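Local coordinates for protein dihydrofolate reductase (Moritella profunda, PDB 2ZZA) that catalyses the NADPH-dependent reduction of 7,8-dihydrofolate to tetrahydrofolate, probably supplying folate cofactor for glycine, purine and DNA-precursor synthesis, at residues Met21-Pro26 and Thr115-Thr120; Ile15-Lys20 and Glu122-Phe127; Ser4-Leu9 and Glu92-Gly97. All blocks are in the same frame, centred on the assembly; numbering follows the deposited sequence.

Interaction 1 of 3, residues Met21-Pro26 and Thr115-Thr120; sequences MPWHLP and THIELT. With NAP (NADP nicotinamide-adenine-dinucleotide phosphate), chain C.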
loop_
_atom_site.group_PDB
_atom_site.type_symbol
_atom_site.label_atom_id
_atom_site.label_comp_id
_atom_site.label_asym_id
_atom_site.label_seq_id
_atom_site.Cartn_x
_atom_site.Cartn_y
_atom_site.Cartn_z
ATOM N N MET A 21 3.467 -11.319 -2.829
ATOM C CA MET A 21 2.085 -11.352 -2.361
ATOM C C MET A 21 1.709 -12.832 -2.331
ATOM O O MET A 21 2.026 -13.565 -3.263
ATOM C CB MET A 21 1.191 -10.616 -3.351
ATOM C CG MET A 21 1.654 -9.211 -3.678
ATOM S SD MET A 21 0.877 -8.043 -2.604
ATOM C CE MET A 21 -0.801 -8.328 -3.021
ATOM N N PRO A 22 1.046 -13.292 -1.258
ATOM C CA PRO A 22 0.638 -14.693 -1.116
ATOM C C PRO A 22 -0.577 -15.087 -1.954
ATOM O O PRO A 22 -1.196 -16.116 -1.697
ATOM C CB PRO A 22 0.336 -14.822 0.381
ATOM C CG PRO A 22 1.066 -13.683 1.002
ATOM C CD PRO A 22 0.862 -12.578 0.012
ATOM N N TRP A 23 -0.928 -14.269 -2.940
ATOM C CA TRP A 23 -2.084 -14.556 -3.783
ATOM C C TRP A 23 -1.949 -13.824 -5.109
ATOM O O TRP A 23 -1.016 -13.048 -5.301
ATOM C CB TRP A 23 -3.370 -14.096 -3.082
ATOM C CG TRP A 23 -3.355 -12.628 -2.759
ATOM C CD1 TRP A 23 -3.539 -11.592 -3.633
ATOM C CD2 TRP A 23 -3.070 -12.032 -1.488
ATOM N NE1 TRP A 23 -3.381 -10.387 -2.985
ATOM C CE2 TRP A 23 -3.091 -10.628 -1.669
ATOM C CE3 TRP A 23 -2.796 -12.547 -0.214
ATOM C CZ2 TRP A 23 -2.847 -9.734 -0.622
ATOM C CZ3 TRP A 23 -2.552 -11.655 0.827
ATOM C CH2 TRP A 23 -2.580 -10.263 0.612
ATOM N N HIS A 24 -2.889 -14.071 -6.013
ATOM C CA HIS A 24 -2.883 -13.411 -7.313
ATOM C C HIS A 24 -4.297 -13.054 -7.767
ATOM O O HIS A 24 -5.067 -13.912 -8.201
ATOM C CB HIS A 24 -2.219 -14.289 -8.370
ATOM C CG HIS A 24 -2.134 -13.636 -9.714
ATOM N ND1 HIS A 24 -1.488 -12.434 -9.916
ATOM C CD2 HIS A 24 -2.642 -13.997 -10.917
ATOM C CE1 HIS A 24 -1.602 -12.082 -11.184
ATOM N NE2 HIS A 24 -2.299 -13.013 -11.813
ATOM N N LEU A 25 -4.628 -11.773 -7.656
ATOM C CA LEU A 25 -5.937 -11.277 -8.047
ATOM C C LEU A 25 -5.705 -10.107 -8.998
ATOM O O LEU A 25 -5.652 -8.951 -8.578
ATOM C CB LEU A 25 -6.714 -10.818 -6.810
ATOM C CG LEU A 25 -7.023 -11.887 -5.754
ATOM C CD1 LEU A 25 -7.628 -11.230 -4.520
ATOM C CD2 LEU A 25 -7.985 -12.923 -6.328
ATOM N N PRO A 26 -5.561 -10.395 -10.300
ATOM C CA PRO A 26 -5.328 -9.319 -11.271
ATOM C C PRO A 26 -6.311 -8.156 -11.174
ATOM O O PRO A 26 -5.912 -6.996 -11.262
ATOM C CB PRO A 26 -5.387 -10.042 -12.619
ATOM C CG PRO A 26 -6.239 -11.244 -12.339
ATOM C CD PRO A 26 -5.760 -11.684 -10.981
ATOM N N THR A 115 -8.310 -3.488 1.049
ATOM C CA THR A 115 -8.985 -4.552 0.328
ATOM C C THR A 115 -8.842 -5.781 1.217
ATOM O O THR A 115 -7.726 -6.227 1.501
ATOM C CB THR A 115 -8.331 -4.857 -1.018
ATOM O OG1 THR A 115 -8.518 -3.751 -1.910
ATOM C CG2 THR A 115 -8.958 -6.109 -1.627
ATOM N N HIS A 116 -9.961 -6.311 1.693
ATOM C CA HIS A 116 -9.905 -7.489 2.542
ATOM C C HIS A 116 -10.154 -8.717 1.688
ATOM O O HIS A 116 -11.193 -8.835 1.041
ATOM C CB HIS A 116 -10.942 -7.406 3.661
ATOM C CG HIS A 116 -10.707 -6.279 4.615
ATOM N ND1 HIS A 116 -11.359 -5.068 4.514
ATOM C CD2 HIS A 116 -9.872 -6.168 5.674
ATOM C CE1 HIS A 116 -10.935 -4.261 5.471
ATOM N NE2 HIS A 116 -10.032 -4.904 6.187
ATOM N N ILE A 117 -9.185 -9.621 1.677
ATOM C CA ILE A 117 -9.302 -10.838 0.893
ATOM C C ILE A 117 -9.724 -11.978 1.795
ATOM O O ILE A 117 -9.124 -12.215 2.846
ATOM C CB ILE A 117 -7.969 -11.179 0.205
ATOM C CG1 ILE A 117 -7.546 -10.009 -0.684
ATOM C CG2 ILE A 117 -8.124 -12.431 -0.647
ATOM C CD1 ILE A 117 -6.173 -10.153 -1.266
ATOM N N GLU A 118 -10.776 -12.674 1.377
ATOM C CA GLU A 118 -11.320 -13.793 2.127
ATOM C C GLU A 118 -10.392 -14.978 1.922
ATOM O O GLU A 118 -10.654 -15.855 1.103
ATOM C CB GLU A 118 -12.729 -14.100 1.610
ATOM C CG GLU A 118 -13.633 -14.773 2.613
ATOM C CD GLU A 118 -15.097 -14.512 2.314
ATOM O OE1 GLU A 118 -15.583 -14.962 1.260
ATOM O OE2 GLU A 118 -15.758 -13.843 3.132
ATOM N N LEU A 119 -9.302 -15.000 2.678
ATOM C CA LEU A 119 -8.315 -16.054 2.544
ATOM C C LEU A 119 -7.410 -16.143 3.770
ATOM O O LEU A 119 -6.996 -15.123 4.319
ATOM C CB LEU A 119 -7.464 -15.778 1.303
ATOM C CG LEU A 119 -6.188 -16.589 1.088
ATOM C CD1 LEU A 119 -6.542 -17.988 0.589
ATOM C CD2 LEU A 119 -5.303 -15.872 0.081
ATOM N N THR A 120 -7.116 -17.364 4.201
ATOM C CA THR A 120 -6.227 -17.577 5.336
ATOM C C THR A 120 -4.992 -18.228 4.755
ATOM O O THR A 120 -5.053 -19.348 4.255
ATOM C CB THR A 120 -6.853 -18.509 6.391
ATOM O OG1 THR A 120 -7.961 -17.845 7.004
ATOM C CG2 THR A 120 -5.835 -18.867 7.466
HETATM P PA NAP C . 9.294 -2.666 3.411
HETATM O O1A NAP C . 8.498 -1.987 4.457
HETATM O O2A NAP C . 8.641 -2.528 1.946
HETATM O O5B NAP C . 10.771 -2.043 3.278
HETATM C C5B NAP C . 11.632 -2.022 4.418
HETATM C C4B NAP C . 12.887 -1.199 4.123
HETATM O O4B NAP C . 12.563 0.161 3.794
HETATM C C3B NAP C . 13.790 -1.094 5.351
HETATM O O3B NAP C . 14.559 -2.293 5.464
HETATM C C2B NAP C . 14.678 0.044 4.852
HETATM O O2B NAP C . 15.492 -0.418 3.772
HETATM C C1B NAP C . 13.622 1.000 4.292
HETATM N N9A NAP C . 13.066 1.853 5.366
HETATM C C8A NAP C . 12.101 1.525 6.223
HETATM N N7A NAP C . 11.836 2.564 7.011
HETATM C C5A NAP C . 12.638 3.563 6.656
HETATM C C6A NAP C . 12.810 4.871 7.089
HETATM N N6A NAP C . 12.067 5.359 8.078
HETATM N N1A NAP C . 13.729 5.639 6.485
HETATM C C2A NAP C . 14.463 5.170 5.492
HETATM N N3A NAP C . 14.325 3.931 5.054
HETATM C C4A NAP C . 13.427 3.108 5.610
HETATM O O3 NAP C . 9.528 -4.244 3.655
HETATM P PN NAP C . 8.483 -5.221 4.399
HETATM O O1N NAP C . 9.359 -6.412 4.411
HETATM O O2N NAP C . 8.183 -4.381 5.581
HETATM O O5D NAP C . 7.415 -5.092 3.201
HETATM C C5D NAP C . 7.516 -5.927 2.043
HETATM C C4D NAP C . 6.613 -7.156 2.155
HETATM O O4D NAP C . 5.262 -6.662 2.231
HETATM C C3D NAP C . 6.686 -7.985 0.871
HETATM O O3D NAP C . 6.238 -9.325 1.087
HETATM C C2D NAP C . 5.685 -7.246 -0.012
HETATM O O2D NAP C . 5.191 -8.106 -1.042
HETATM C C1D NAP C . 4.577 -7.025 1.019
HETATM N N1N NAP C . 3.599 -5.993 0.611
HETATM C C2N NAP C . 2.236 -6.310 0.531
HETATM C C3N NAP C . 1.313 -5.314 0.241
HETATM C C7N NAP C . -0.182 -5.644 0.181
HETATM O O7N NAP C . -1.024 -4.749 0.171
HETATM N N7N NAP C . -0.477 -6.941 0.164
HETATM C C4N NAP C . 1.742 -4.009 0.028
HETATM C C5N NAP C . 3.094 -3.689 0.095
HETATM C C6N NAP C . 4.025 -4.679 0.384
HETATM P P2B NAP C . 17.057 -0.053 3.747
HETATM O O1X NAP C . 17.583 0.053 2.367
HETATM O O2X NAP C . 17.228 1.313 4.581
HETATM O O3X NAP C . 17.772 -1.217 4.600
#
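Trp23 and Leu25, at the end of the active-site loop that runs into helix 26-36, pack against Ile117 and Leu119, on strand 111-117 of the central sheet of the dihydrofolate reductase fold and the residues that follow it. The case illustrates how an active-site loop can be seated on a sheet through apolar side chains alone, with no hydrogen bond between the two segments. The second segment begins at the pocket: Thr115 touches folate and hydrogen-bonds through OG1 to Glu28. Two residues on, Ile117 sends CD1 over one face of the Trp23 ring, above the five-membered part, in a CH-pi contact modelled so tightly that its exact separation is doubtful. Pro22 CD lies over the opposite face, toward the rim, 3.5 Å above the plane. Ile117 CD1 also meets Leu25 CD1 tip to tip at 3.7 Å. Placing CG of Trp23 between its backbone N and carbonyl carbon (chi1 58°) swings the ring toward the cofactor, with CZ2 3.7 Å from NAP N7N. Replacing Trp23 by alanine would probably leave Ile117 CD1 without the ring it rests on and open a gap beside the carboxamide. Next comes an inverse gamma turn centred on Glu118, after which Leu119 points back to the loop, its CD2 4.1 Å from Trp23 CB.

Interaction 2 of 3, residues Ile15-Lys20 and Glu122-Phe127; sequences IGLDNK and EGDTWF. With NAP (NADP nicotinamide-adenine-dinucleotide phosphate), chain C.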
loop_
_atom_site.group_PDB
_atom_site.type_symbol
_atom_site.label_atom_id
_atom_site.label_comp_id
_atom_site.label_asym_id
_atom_site.label_seq_id
_atom_site.Cartn_x
_atom_site.Cartn_y
_atom_site.Cartn_z
ATOM N N ILE A 15 -0.069 -9.740 4.503
ATOM C CA ILE A 15 0.085 -8.979 3.258
ATOM C C ILE A 15 1.228 -9.518 2.400
ATOM O O ILE A 15 1.355 -9.156 1.229
ATOM C CB ILE A 15 0.362 -7.470 3.512
ATOM C CG1 ILE A 15 1.625 -7.306 4.363
ATOM C CG2 ILE A 15 -0.856 -6.815 4.152
ATOM C CD1 ILE A 15 1.943 -5.856 4.739
ATOM N N GLY A 16 2.067 -10.376 2.973
ATOM C CA GLY A 16 3.174 -10.898 2.190
ATOM C C GLY A 16 3.924 -12.084 2.762
ATOM O O GLY A 16 3.805 -12.407 3.938
ATOM N N LEU A 17 4.698 -12.737 1.902
ATOM C CA LEU A 17 5.505 -13.891 2.279
ATOM C C LEU A 17 6.643 -13.981 1.276
ATOM O O LEU A 17 6.412 -13.985 0.062
ATOM C CB LEU A 17 4.683 -15.187 2.231
ATOM C CG LEU A 17 5.450 -16.463 2.615
ATOM C CD1 LEU A 17 5.799 -16.427 4.094
ATOM C CD2 LEU A 17 4.612 -17.692 2.315
ATOM N N ASP A 18 7.868 -14.038 1.788
ATOM C CA ASP A 18 9.057 -14.121 0.944
ATOM C C ASP A 18 9.130 -12.982 -0.068
ATOM O O ASP A 18 9.431 -13.200 -1.238
ATOM C CB ASP A 18 9.090 -15.463 0.211
ATOM C CG ASP A 18 9.117 -16.638 1.163
ATOM O OD1 ASP A 18 9.887 -16.582 2.145
ATOM O OD2 ASP A 18 8.376 -17.616 0.930
ATOM N N ASN A 19 8.851 -11.770 0.399
ATOM C CA ASN A 19 8.878 -10.564 -0.427
ATOM C C ASN A 19 7.995 -10.638 -1.673
ATOM O O ASN A 19 8.348 -10.119 -2.737
ATOM C CB ASN A 19 10.319 -10.215 -0.826
ATOM C CG ASN A 19 10.558 -8.717 -0.871
ATOM O OD1 ASN A 19 10.208 -8.001 0.070
ATOM N ND2 ASN A 19 11.157 -8.233 -1.957
ATOM N N LYS A 20 6.844 -11.286 -1.530
ATOM C CA LYS A 20 5.877 -11.405 -2.617
ATOM C C LYS A 20 4.493 -11.420 -1.994
ATOM O O LYS A 20 4.358 -11.511 -0.777
ATOM C CB LYS A 20 6.075 -12.703 -3.400
ATOM C CG LYS A 20 7.411 -12.834 -4.107
ATOM C CD LYS A 20 7.568 -14.225 -4.721
ATOM C CE LYS A 20 7.380 -15.316 -3.671
ATOM N NZ LYS A 20 7.868 -16.656 -4.118
ATOM N N GLU A 122 -0.322 -18.369 4.908
ATOM C CA GLU A 122 0.907 -18.133 5.653
ATOM C C GLU A 122 1.528 -16.793 5.263
ATOM O O GLU A 122 1.469 -16.388 4.102
ATOM C CB GLU A 122 1.898 -19.269 5.371
ATOM C CG GLU A 122 3.313 -19.013 5.855
ATOM C CD GLU A 122 4.265 -20.141 5.504
ATOM O OE1 GLU A 122 3.966 -20.903 4.555
ATOM O OE2 GLU A 122 5.321 -20.257 6.163
ATOM N N GLY A 123 2.124 -16.106 6.232
ATOM C CA GLY A 123 2.747 -14.828 5.935
ATOM C C GLY A 123 3.972 -14.532 6.779
ATOM O O GLY A 123 4.218 -15.207 7.778
ATOM N N ASP A 124 4.752 -13.538 6.367
ATOM C CA ASP A 124 5.928 -13.133 7.125
ATOM C C ASP A 124 5.945 -11.613 7.253
ATOM O O ASP A 124 6.926 -11.021 7.695
ATOM C CB ASP A 124 7.233 -13.650 6.488
ATOM C CG ASP A 124 7.500 -13.083 5.100
ATOM O OD1 ASP A 124 6.855 -12.091 4.692
ATOM O OD2 ASP A 124 8.390 -13.637 4.414
ATOM N N THR A 125 4.833 -10.994 6.864
ATOM C CA THR A 125 4.662 -9.544 6.956
ATOM C C THR A 125 3.167 -9.294 7.147
ATOM O O THR A 125 2.337 -9.885 6.452
ATOM C CB THR A 125 5.174 -8.817 5.683
ATOM O OG1 THR A 125 4.624 -9.438 4.520
ATOM C CG2 THR A 125 6.686 -8.879 5.600
ATOM N N TRP A 126 2.829 -8.424 8.094
ATOM C CA TRP A 126 1.435 -8.124 8.413
ATOM C C TRP A 126 1.131 -6.633 8.419
ATOM O O TRP A 126 2.001 -5.811 8.713
ATOM C CB TRP A 126 1.091 -8.686 9.799
ATOM C CG TRP A 126 1.119 -10.176 9.898
ATOM C CD1 TRP A 126 0.047 -11.019 9.863
ATOM C CD2 TRP A 126 2.278 -11.007 10.026
ATOM N NE1 TRP A 126 0.466 -12.326 9.961
ATOM C CE2 TRP A 126 1.831 -12.346 10.062
ATOM C CE3 TRP A 126 3.655 -10.750 10.117
ATOM C CZ2 TRP A 126 2.710 -13.425 10.184
ATOM C CZ3 TRP A 126 4.526 -11.823 10.239
ATOM C CH2 TRP A 126 4.051 -13.143 10.270
ATOM N N PHE A 127 -0.112 -6.288 8.100
ATOM C CA PHE A 127 -0.526 -4.896 8.116
ATOM C C PHE A 127 -0.686 -4.536 9.597
ATOM O O PHE A 127 -1.037 -5.392 10.412
ATOM C CB PHE A 127 -1.866 -4.729 7.391
ATOM C CG PHE A 127 -2.237 -3.298 7.125
ATOM C CD1 PHE A 127 -1.645 -2.597 6.084
ATOM C CD2 PHE A 127 -3.164 -2.641 7.933
ATOM C CE1 PHE A 127 -1.965 -1.258 5.846
ATOM C CE2 PHE A 127 -3.494 -1.299 7.706
ATOM C CZ PHE A 127 -2.891 -0.608 6.659
HETATM P PA NAP C . 9.294 -2.666 3.411
HETATM O O1A NAP C . 8.498 -1.987 4.457
HETATM O O2A NAP C . 8.641 -2.528 1.946
HETATM O O5B NAP C . 10.771 -2.043 3.278
HETATM C C5B NAP C . 11.632 -2.022 4.418
HETATM C C4B NAP C . 12.887 -1.199 4.123
HETATM O O4B NAP C . 12.563 0.161 3.794
HETATM C C3B NAP C . 13.790 -1.094 5.351
HETATM O O3B NAP C . 14.559 -2.293 5.464
HETATM C C2B NAP C . 14.678 0.044 4.852
HETATM O O2B NAP C . 15.492 -0.418 3.772
HETATM C C1B NAP C . 13.622 1.000 4.292
HETATM N N9A NAP C . 13.066 1.853 5.366
HETATM C C8A NAP C . 12.101 1.525 6.223
HETATM N N7A NAP C . 11.836 2.564 7.011
HETATM C C5A NAP C . 12.638 3.563 6.656
HETATM C C6A NAP C . 12.810 4.871 7.089
HETATM N N6A NAP C . 12.067 5.359 8.078
HETATM N N1A NAP C . 13.729 5.639 6.485
HETATM C C2A NAP C . 14.463 5.170 5.492
HETATM N N3A NAP C . 14.325 3.931 5.054
HETATM C C4A NAP C . 13.427 3.108 5.610
HETATM O O3 NAP C . 9.528 -4.244 3.655
HETATM P PN NAP C . 8.483 -5.221 4.399
HETATM O O1N NAP C . 9.359 -6.412 4.411
HETATM O O2N NAP C . 8.183 -4.381 5.581
HETATM O O5D NAP C . 7.415 -5.092 3.201
HETATM C C5D NAP C . 7.516 -5.927 2.043
HETATM C C4D NAP C . 6.613 -7.156 2.155
HETATM O O4D NAP C . 5.262 -6.662 2.231
HETATM C C3D NAP C . 6.686 -7.985 0.871
HETATM O O3D NAP C . 6.238 -9.325 1.087
HETATM C C2D NAP C . 5.685 -7.246 -0.012
HETATM O O2D NAP C . 5.191 -8.106 -1.042
HETATM C C1D NAP C . 4.577 -7.025 1.019
HETATM N N1N NAP C . 3.599 -5.993 0.611
HETATM C C2N NAP C . 2.236 -6.310 0.531
HETATM C C3N NAP C . 1.313 -5.314 0.241
HETATM C C7N NAP C . -0.182 -5.644 0.181
HETATM O O7N NAP C . -1.024 -4.749 0.171
HETATM N N7N NAP C . -0.477 -6.941 0.164
HETATM C C4N NAP C . 1.742 -4.009 0.028
HETATM C C5N NAP C . 3.094 -3.689 0.095
HETATM C C6N NAP C . 4.025 -4.679 0.384
HETATM P P2B NAP C . 17.057 -0.053 3.747
HETATM O O1X NAP C . 17.583 0.053 2.367
HETATM O O2X NAP C . 17.228 1.313 4.581
HETATM O O3X NAP C . 17.772 -1.217 4.600
HETATM O O HOH W 1 7.863 -10.688 2.710
#
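The active-site loop and the loop carrying strand 125-126 meet in a small two-stranded antiparallel sheet, with Gly16 and Thr125 as a hydrogen-bonded pair. Ile15 N donates to Thr125 O over 3.1 Å, and Asp124 N gives a nearly straight bond (168°) to Gly16 O, 2.8 Å away. Gly16 has no side chain, and a CB there would run into Thr125 OG1 and the cofactor's O3D.

Asp124 shows how one carboxylate can tie a loop down at two points, one direct and one through water. With CG set between the backbone N and the carbonyl carbon (chi1 63°), its acid group reaches across to the turn at Leu17 and Asp18. Asp18 N meets Asp124 OD2 at 2.7 Å from above the carboxylate plane; together with the bond from Asp124 N to Gly16 O, this is consistent with the closed loop conformation, as in the Escherichia coli enzyme. Asp124 OD1 accepts from a water, which in turn accepts from Asn19 N and hydrogen-bonds to NAP O3D. The Asp18 carboxylate lies nearby, OD1 to Asp124 OD2 4.0 Å with the planes almost perpendicular, a like-charge approach that may cost some energy. Leu17 drapes its methyls over Glu122 and Gly123. Ile15 O receives the carboxamide of the cofactor, with NAP N7N at 3.1 Å. Finally, Ile15 CG2 rests 4.0 Å from Phe127 CB, and this apolar pair lies against strand 2-9 and helix 99-105, touching Leu9 and Tyr102.

Interaction 3 of 3, residues Ser4-Leu9 and Glu92-Gly97; sequences SMIAAL and ELMIIG. With FOL (folic acid), chain D.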
loop_
_atom_site.group_PDB
_atom_site.type_symbol
_atom_site.label_atom_id
_atom_site.label_comp_id
_atom_site.label_asym_id
_atom_site.label_seq_id
_atom_site.Cartn_x
_atom_site.Cartn_y
_atom_site.Cartn_z
ATOM N N SER A 4 -2.490 8.908 2.938
ATOM C CA SER A 4 -3.302 7.711 2.775
ATOM C C SER A 4 -2.416 6.494 2.651
ATOM O O SER A 4 -1.282 6.592 2.189
ATOM C CB SER A 4 -4.163 7.819 1.515
ATOM O OG SER A 4 -4.931 9.004 1.518
ATOM N N MET A 5 -2.933 5.346 3.074
ATOM C CA MET A 5 -2.191 4.103 2.970
ATOM C C MET A 5 -3.111 3.114 2.283
ATOM O O MET A 5 -4.296 3.026 2.612
ATOM C CB MET A 5 -1.780 3.575 4.352
ATOM C CG MET A 5 -1.079 4.604 5.231
ATOM S SD MET A 5 0.035 3.899 6.462
ATOM C CE MET A 5 -1.067 2.832 7.397
ATOM N N ILE A 6 -2.565 2.379 1.321
ATOM C CA ILE A 6 -3.339 1.397 0.583
ATOM C C ILE A 6 -2.693 0.021 0.685
ATOM O O ILE A 6 -1.479 -0.124 0.519
ATOM C CB ILE A 6 -3.502 1.826 -0.903
ATOM C CG1 ILE A 6 -4.228 0.731 -1.693
ATOM C CG2 ILE A 6 -2.141 2.167 -1.511
ATOM C CD1 ILE A 6 -4.804 1.223 -3.035
ATOM N N ALA A 7 -3.511 -0.985 0.984
ATOM C CA ALA A 7 -3.025 -2.350 1.122
ATOM C C ALA A 7 -4.137 -3.365 0.919
ATOM O O ALA A 7 -5.311 -3.031 1.022
ATOM C CB ALA A 7 -2.416 -2.542 2.502
ATOM N N ALA A 8 -3.746 -4.606 0.634
ATOM C CA ALA A 8 -4.683 -5.711 0.458
ATOM C C ALA A 8 -4.285 -6.759 1.497
ATOM O O ALA A 8 -3.184 -7.320 1.438
ATOM C CB ALA A 8 -4.578 -6.288 -0.951
ATOM N N LEU A 9 -5.172 -7.005 2.460
ATOM C CA LEU A 9 -4.899 -7.967 3.512
ATOM C C LEU A 9 -5.762 -9.213 3.495
ATOM O O LEU A 9 -6.971 -9.154 3.281
ATOM C CB LEU A 9 -5.038 -7.328 4.901
ATOM C CG LEU A 9 -5.474 -5.882 5.100
ATOM C CD1 LEU A 9 -5.562 -5.608 6.593
ATOM C CD2 LEU A 9 -4.480 -4.929 4.446
ATOM N N GLU A 92 -2.922 14.500 -2.324
ATOM C CA GLU A 92 -2.858 13.256 -1.575
ATOM C C GLU A 92 -1.633 12.438 -1.929
ATOM O O GLU A 92 -1.204 12.392 -3.077
ATOM C CB GLU A 92 -4.126 12.445 -1.840
ATOM C CG GLU A 92 -4.174 11.073 -1.190
ATOM C CD GLU A 92 -5.443 10.333 -1.556
ATOM O OE1 GLU A 92 -5.770 10.290 -2.763
ATOM O OE2 GLU A 92 -6.110 9.797 -0.645
ATOM N N LEU A 93 -1.089 11.791 -0.910
ATOM C CA LEU A 93 0.093 10.956 -1.023
ATOM C C LEU A 93 -0.328 9.527 -0.666
ATOM O O LEU A 93 -1.099 9.325 0.273
ATOM C CB LEU A 93 1.140 11.519 -0.059
ATOM C CG LEU A 93 2.269 10.764 0.622
ATOM C CD1 LEU A 93 3.239 11.797 1.173
ATOM C CD2 LEU A 93 1.741 9.881 1.742
ATOM N N MET A 94 0.154 8.540 -1.417
ATOM C CA MET A 94 -0.224 7.151 -1.157
ATOM C C MET A 94 0.913 6.281 -0.633
ATOM O O MET A 94 1.869 6.005 -1.361
ATOM C CB MET A 94 -0.775 6.489 -2.431
ATOM C CG MET A 94 -1.981 7.172 -3.065
ATOM S SD MET A 94 -3.496 7.067 -2.093
ATOM C CE MET A 94 -4.060 5.449 -2.515
ATOM N N ILE A 95 0.803 5.847 0.620
ATOM C CA ILE A 95 1.800 4.951 1.222
ATOM C C ILE A 95 1.370 3.562 0.743
ATOM O O ILE A 95 0.318 3.071 1.153
ATOM C CB ILE A 95 1.736 4.976 2.769
ATOM C CG1 ILE A 95 2.109 6.367 3.293
ATOM C CG2 ILE A 95 2.673 3.915 3.343
ATOM C CD1 ILE A 95 3.484 6.796 2.924
ATOM N N ILE A 96 2.153 2.951 -0.061
ATOM C CA ILE A 96 1.912 1.662 -0.598
ATOM C C ILE A 96 2.611 0.461 0.052
ATOM O O ILE A 96 2.609 -0.558 -0.422
ATOM C CB ILE A 96 2.082 1.597 -2.012
ATOM C CG1 ILE A 96 3.528 1.641 -2.337
ATOM C CG2 ILE A 96 1.238 2.504 -2.790
ATOM C CD1 ILE A 96 3.853 1.265 -3.393
ATOM N N GLY A 97 3.149 0.727 1.196
ATOM C CA GLY A 97 3.834 -0.167 2.079
ATOM C C GLY A 97 5.351 -0.458 1.875
ATOM O O GLY A 97 5.921 0.018 1.174
HETATM N N1 FOL D . -2.588 -2.669 -2.335
HETATM C C2 FOL D . -3.606 -3.380 -2.843
HETATM N NA2 FOL D . -4.855 -2.955 -2.675
HETATM N N3 FOL D . -3.352 -4.544 -3.579
HETATM C C4 FOL D . -2.028 -4.948 -3.784
HETATM O O4 FOL D . -1.773 -5.954 -4.444
HETATM C C4A FOL D . -1.001 -4.179 -3.249
HETATM N N5 FOL D . 0.278 -4.493 -3.494
HETATM C C6 FOL D . 1.255 -3.693 -3.047
HETATM C C7 FOL D . 0.933 -2.551 -2.321
HETATM N N8 FOL D . -0.328 -2.249 -2.071
HETATM C C8A FOL D . -1.314 -3.036 -2.523
HETATM C C9 FOL D . 2.724 -3.999 -3.348
HETATM N N10 FOL D . 2.885 -4.984 -4.430
HETATM C C11 FOL D . 2.024 -4.194 -8.385
HETATM C C12 FOL D . 2.529 -5.433 -8.006
HETATM C C13 FOL D . 2.815 -5.689 -6.670
HETATM C C14 FOL D . 2.605 -4.711 -5.703
HETATM C C15 FOL D . 2.095 -3.474 -6.083
HETATM C C16 FOL D . 1.803 -3.218 -7.419
HETATM C C FOL D . 1.723 -3.909 -9.860
HETATM O O FOL D . 2.291 -4.533 -10.755
HETATM N N FOL D . 0.830 -2.949 -10.081
HETATM C CA FOL D . 0.431 -2.527 -11.433
HETATM C CB FOL D . -0.859 -3.227 -11.864
HETATM C CG FOL D . -0.651 -4.719 -12.133
HETATM C CD FOL D . 0.221 -4.952 -13.369
HETATM O OE1 FOL D . 0.477 -3.958 -14.082
HETATM O OE2 FOL D . 0.600 -6.125 -13.584
HETATM C CT FOL D . 0.193 -1.016 -11.414
HETATM O O1 FOL D . -0.113 -0.511 -10.312
HETATM O O2 FOL D . 0.318 -0.405 -12.498
#
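Ser4 and Met5 pair with Met94 and Ile95 on neighbouring parallel strands in the middle of the mixed sheet of the dihydrofolate reductase fold, a worked case of parallel pairing with side-chain contacts added to the backbone bonds. The backbone bonds come first. Ser4 N donates to Leu93 O, Ser4 O receives Ile95 N at 2.7 Å in a nearly straight bond (177°), and Ile6 N returns to Ile95 O at 3.0 Å. Ser4 thus straddles Met94 and Ile95 straddles Met5, as parallel pairing requires.

Among polar side chains, Ser4 OG donates to Glu92 OE2 at 2.6 Å, reaching the carboxylate on its anti side and 24° out of its plane. This buried acid has salt bridges from OE1 to Lys39 and from OE2 to Arg111, and Tyr113 adds another hydrogen bond to OE2.

The apolar contacts come last. On the face of Met5 and Ile95 these two lie side by side, Met5 CG 3.8 Å from Ile95 CB. On that of Ser4 and Met94, the bent chain of Met94 brings SD over Ser4 CB. Its CE comes within 3.9 Å of Ile6 CG2. That same Ile6 CG2 meets Ile96 CG2 at 3.6 Å, whereas the other branch, CG1, set anti to the backbone N (chi1 176°), turns to the pterin and stops 3.8 Å from FOL N1.

Interactions 1 and 2 involve consecutive pieces of one loop, both touching the cofactor, with centres about 11 Å apart; they join where Pro22 CD packs 3.6 Å from Gly16 CA. Interaction 3, its centre about 16 Å from each of the others, pairs two central strands of the sheet beneath. Strand 111-117 of interaction 1 borders strand 2-9, with Ile117 N and Leu9 O 2.8 Å apart in a probable hydrogen bond, while Phe127 of interaction 2 packs CE1 3.6 Å from Ala7 CB. The cofactor carboxamide lies where all three converge: Met21 SD and Trp23 CZ2 both touch its N7N, which interaction 2 also holds, and Ala8 N donates to its O7N, with folate bound alongside.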